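Local atomic coordinates of Ice-binding protein (Flavobacteriaceae bacterium, PDB entry 5UYT), a protein that probably binds to ice crystals and restrains their growth, as an antifreeze protein built on a right-handed beta-solenoid. Residues V33-N37 with A38-N42. Residues are numbered along the deposited sequence; the frame is centred on the assembly and turned at random.
Sequences VGTNN and AASTN
T35 ends a strand and turns its side chain toward the A38-S40 backbone, which doubles back past it. From CB the side chain forks. The methyl CG2 lies between the backbone N and the carbonyl carbon and packs against the peptide that follows A38, with CG2 3.4 Å from A38 O. The same methyl lies alongside S40, its CG2 4.1 Å from S40 OG. The other branch, OG1, is anti to the backbone N (chi1 156°), which sets it beside its own carbonyl carbon and close to the chain ahead. There it accepts a nearly straight hydrogen bond from the backbone N of N37, N to OG1 3.3 Å at 171°. OG1 also bonds to the carbonyl oxygen of G19, and N37 OD1 takes the backbone N of the same glycine, so both residues tie the turn to a neighbouring loop. A valine here would probably leave N37 N and G19 O without their hydroxyl partner. Further back, S40 OG rests 3.7 Å from V33 CG1. One water links the two residues: it accepts from S40 OG at 2.7 Å and donates to V33 O at 2.9 Å. The T35-N37 bond makes an ST turn, and here it turns the chain out of strand 32-35 at a corner of the right-handed beta-solenoid.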
loop_
_atom_site.group_PDB
_atom_site.type_symbol
_atom_site.label_atom_id
_atom_site.label_comp_id
_atom_site.label_asym_id
_atom_site.label_seq_id
_atom_site.Cartn_x
_atom_site.Cartn_y
_atom_site.Cartn_z
ATOM N N VAL A 33 12.641 -2.800 -0.164
ATOM C CA VAL A 33 13.728 -1.956 0.348
ATOM C C VAL A 33 14.860 -2.900 0.712
ATOM O O VAL A 33 14.651 -3.891 1.417
ATOM C CB VAL A 33 13.283 -1.191 1.621
ATOM C CG1 VAL A 33 14.478 -0.483 2.288
ATOM C CG2 VAL A 33 12.164 -0.200 1.289
ATOM N N GLY A 34 16.067 -2.618 0.256
ATOM C CA GLY A 34 17.113 -3.546 0.606
ATOM C C GLY A 34 18.522 -3.184 0.244
ATOM O O GLY A 34 18.782 -2.170 -0.427
ATOM N N THR A 35 19.426 -4.037 0.707
ATOM C CA THR A 35 20.837 -3.923 0.395
ATOM C C THR A 35 21.414 -5.332 0.296
ATOM O O THR A 35 21.031 -6.235 1.044
ATOM C CB THR A 35 21.577 -3.065 1.452
ATOM O OG1 THR A 35 22.973 -3.402 1.469
ATOM C CG2 THR A 35 20.960 -3.273 2.866
ATOM N N ASN A 36 22.345 -5.527 -0.626
ATOM C CA ASN A 36 22.898 -6.846 -0.851
ATOM C C ASN A 36 24.040 -7.214 0.106
ATOM O O ASN A 36 24.603 -8.307 0.004
ATOM C CB ASN A 36 23.328 -6.987 -2.321
ATOM C CG ASN A 36 23.680 -8.412 -2.685
ATOM O OD1 ASN A 36 24.720 -8.684 -3.298
ATOM N ND2 ASN A 36 22.843 -9.333 -2.271
ATOM N N ASN A 37 24.389 -6.314 1.034
ATOM C CA ASN A 37 25.451 -6.602 1.997
ATOM C C ASN A 37 25.258 -6.100 3.435
ATOM O O ASN A 37 26.209 -6.125 4.223
ATOM C CB ASN A 37 26.821 -6.118 1.457
ATOM C CG ASN A 37 27.017 -4.615 1.607
ATOM O OD1 ASN A 37 26.055 -3.844 1.824
ATOM N ND2 ASN A 37 28.283 -4.182 1.495
ATOM N N ALA A 38 24.057 -5.636 3.764
ATOM C CA ALA A 38 23.758 -5.145 5.110
ATOM C C ALA A 38 22.273 -5.331 5.383
ATOM O O ALA A 38 21.615 -6.114 4.686
ATOM C CB ALA A 38 24.179 -3.682 5.262
ATOM N N ALA A 39 21.741 -4.620 6.381
ATOM C CA ALA A 39 20.321 -4.658 6.702
ATOM C C ALA A 39 19.835 -3.233 6.864
ATOM O O ALA A 39 20.516 -2.432 7.502
ATOM C CB ALA A 39 20.076 -5.442 7.982
ATOM N N SER A 40 18.658 -2.926 6.308
ATOM C CA SER A 40 18.125 -1.576 6.368
ATOM C C SER A 40 17.682 -1.299 7.795
ATOM O O SER A 40 17.211 -2.218 8.489
ATOM C CB SER A 40 16.942 -1.425 5.396
ATOM O OG SER A 40 17.343 -1.900 4.109
ATOM N N THR A 41 17.821 -0.054 8.245
ATOM C CA THR A 41 17.435 0.281 9.613
ATOM C C THR A 41 16.467 1.445 9.724
ATOM O O THR A 41 16.487 2.384 8.906
ATOM C CB THR A 41 18.640 0.591 10.509
ATOM O OG1 THR A 41 19.351 1.694 9.948
ATOM C CG2 THR A 41 19.572 -0.614 10.616
ATOM N N ASN A 42 15.617 1.341 10.750
ATOM C CA ASN A 42 14.709 2.405 11.204
ATOM C C ASN A 42 13.577 2.732 10.244
ATOM O O ASN A 42 12.991 3.812 10.342
ATOM C CB ASN A 42 15.489 3.687 11.604
ATOM C CG ASN A 42 14.692 4.615 12.529
ATOM O OD1 ASN A 42 14.013 4.170 13.467
ATOM N ND2 ASN A 42 14.771 5.910 12.270
HETATM O O HOH W 1 15.719 -4.049 4.081
#